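Local coordinates for protein DynF (Micromonospora chersina, PDB 6UBL) that is of unknown function but belongs to the dynemicin biosynthesis pathway and probably binds a hydrophobic ligand inside its beta barrel, at residues A[56-61]-A[98-103]. Residues are numbered along the deposited sequence; the frame is centred on the assembly and turned at random.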
loop_
_atom_site.group_PDB
_atom_site.type_symbol
_atom_site.label_atom_id
_atom_site.label_comp_id
_atom_site.label_asym_id
_atom_site.label_seq_id
_atom_site.Cartn_x
_atom_site.Cartn_y
_atom_site.Cartn_z
ATOM N N TYR A 56 14.354 -16.229 -2.628
ATOM C CA TYR A 56 13.692 -17.524 -2.613
ATOM C C TYR A 56 12.287 -17.411 -3.168
ATOM O O TYR A 56 11.556 -16.474 -2.842
ATOM C CB TYR A 56 13.621 -18.032 -1.175
ATOM C CG TYR A 56 14.960 -17.987 -0.478
ATOM C CD1 TYR A 56 15.917 -18.947 -0.744
ATOM C CD2 TYR A 56 15.270 -16.977 0.425
ATOM C CE1 TYR A 56 17.147 -18.920 -0.131
ATOM C CE2 TYR A 56 16.504 -16.939 1.052
ATOM C CZ TYR A 56 17.438 -17.915 0.767
ATOM O OH TYR A 56 18.669 -17.895 1.383
ATOM N N THR A 57 11.919 -18.365 -4.012
ATOM C CA THR A 57 10.593 -18.412 -4.602
ATOM C C THR A 57 9.865 -19.625 -4.038
ATOM O O THR A 57 10.365 -20.757 -4.137
ATOM C CB THR A 57 10.691 -18.505 -6.122
ATOM O OG1 THR A 57 11.385 -17.351 -6.621
ATOM C CG2 THR A 57 9.298 -18.539 -6.722
ATOM N N VAL A 58 8.680 -19.392 -3.464
ATOM C CA VAL A 58 7.952 -20.428 -2.746
ATOM C C VAL A 58 6.523 -20.480 -3.257
ATOM O O VAL A 58 5.859 -19.441 -3.378
ATOM C CB VAL A 58 7.958 -20.196 -1.227
ATOM C CG1 VAL A 58 7.250 -21.339 -0.508
ATOM C CG2 VAL A 58 9.378 -20.035 -0.717
ATOM N N ALA A 59 6.046 -21.696 -3.525
ATOM C CA ALA A 59 4.672 -21.918 -3.947
ATOM C C ALA A 59 3.814 -22.244 -2.733
ATOM O O ALA A 59 4.208 -23.037 -1.870
ATOM C CB ALA A 59 4.620 -23.092 -4.928
ATOM N N PHE A 60 2.624 -21.653 -2.694
ATOM C CA PHE A 60 1.697 -21.818 -1.588
ATOM C C PHE A 60 0.343 -22.302 -2.090
ATOM O O PHE A 60 -0.066 -21.998 -3.212
ATOM C CB PHE A 60 1.456 -20.484 -0.875
ATOM C CG PHE A 60 2.644 -19.951 -0.141
ATOM C CD1 PHE A 60 3.663 -19.304 -0.815
ATOM C CD2 PHE A 60 2.730 -20.077 1.233
ATOM C CE1 PHE A 60 4.754 -18.803 -0.132
ATOM C CE2 PHE A 60 3.819 -19.587 1.921
ATOM C CZ PHE A 60 4.833 -18.945 1.240
ATOM N N ASP A 61 -0.353 -23.045 -1.233
ATOM C CA ASP A 61 -1.711 -23.494 -1.492
ATOM C C ASP A 61 -2.495 -23.329 -0.199
ATOM O O ASP A 61 -1.947 -23.450 0.900
ATOM C CB ASP A 61 -1.726 -24.950 -1.970
ATOM C CG ASP A 61 -3.106 -25.418 -2.372
ATOM O OD1 ASP A 61 -3.753 -24.733 -3.193
ATOM O OD2 ASP A 61 -3.536 -26.499 -1.906
ATOM N N GLY A 98 12.246 -23.368 5.048
ATOM C CA GLY A 98 11.355 -24.276 5.740
ATOM C C GLY A 98 9.911 -24.109 5.296
ATOM O O GLY A 98 9.601 -23.491 4.272
ATOM N N LYS A 99 9.013 -24.681 6.094
ATOM C CA LYS A 99 7.580 -24.574 5.843
ATOM C C LYS A 99 7.081 -23.216 6.320
ATOM O O LYS A 99 7.269 -22.851 7.486
ATOM C CB LYS A 99 6.845 -25.693 6.585
ATOM C CG LYS A 99 5.345 -25.759 6.359
ATOM C CD LYS A 99 4.750 -26.976 7.067
ATOM C CE LYS A 99 3.658 -27.626 6.218
ATOM N NZ LYS A 99 3.737 -29.120 6.207
ATOM N N ILE A 100 6.429 -22.482 5.422
ATOM C CA ILE A 100 5.931 -21.141 5.694
ATOM C C ILE A 100 4.408 -21.204 5.718
ATOM O O ILE A 100 3.782 -21.724 4.779
ATOM C CB ILE A 100 6.415 -20.142 4.627
ATOM C CG1 ILE A 100 7.950 -20.173 4.525
ATOM C CG2 ILE A 100 5.922 -18.731 4.942
ATOM C CD1 ILE A 100 8.509 -19.413 3.330
ATOM N N THR A 101 3.812 -20.683 6.791
ATOM C CA THR A 101 2.364 -20.630 6.935
ATOM C C THR A 101 1.934 -19.175 7.016
ATOM O O THR A 101 2.452 -18.418 7.848
ATOM C CB THR A 101 1.914 -21.401 8.187
ATOM O OG1 THR A 101 2.335 -22.755 8.092
ATOM C CG2 THR A 101 0.392 -21.352 8.318
ATOM N N VAL A 102 1.001 -18.792 6.148
ATOM C CA VAL A 102 0.536 -17.416 6.043
ATOM C C VAL A 102 -0.897 -17.344 6.542
ATOM O O VAL A 102 -1.769 -18.076 6.062
ATOM C CB VAL A 102 0.667 -16.889 4.607
ATOM C CG1 VAL A 102 0.308 -15.417 4.554
ATOM C CG2 VAL A 102 2.079 -17.106 4.080
ATOM N N THR A 103 -1.129 -16.468 7.517
ATOM C CA THR A 103 -2.440 -16.238 8.107
ATOM C C THR A 103 -2.639 -14.732 8.217
ATOM O O THR A 103 -1.768 -13.945 7.840
ATOM C CB THR A 103 -2.520 -16.911 9.476
ATOM O OG1 THR A 103 -1.478 -16.403 10.311
ATOM C CG2 THR A 103 -2.359 -18.428 9.345
#
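Phe60 reaches across to Ile100 and Val102 through the CD2, CE2 and CZ part of its ring. Its CE2 lies 3.8 Å from Ile100 CG2, and this methyl sits at the ring edge, in the plane of the ring. Val102 CG2 approaches the same CE2 obliquely, at 3.7 Å, and the two side chains cross at about a right angle. The Ile100 O also lies oblique to the ring, 3.6 Å from Phe60 CE2. A second, looser touch joins Val58 CG2 to Ile100 CD1 at 4.2 Å. The Ile100 side chain divides its work between two branches: CG2 stands anti to the backbone N and meets the ring, while CG1, anti to the carbonyl carbon (chi1 -55°), sets CD1 against Val58 CG2.

The two strands are not paired with each other. The axes of segments 56-61 and 100-103 approach to 8.8 Å, with an angle of 51° between them. Strand 81-92 pairs with both, and its Met90 touches Phe60 while Met88 touches Val102. On the other side of strand 54-68, strand 37-50 hydrogen-bonds to the backbone of Val58 and Phe60. Val102 also touches the bound palmitic acid, which puts the Val102 end of the contact beside the bound ligand.

With an alanine in place of Phe60, Ile100 CG2 and Val102 CG2 would probably lose their aromatic partner, and a gap would be likely to open between the strands. All four touching side chains are buried and apolar. The link therefore rests on van der Waals packing, consistent with a greasy barrel interior suited to an aliphatic chain.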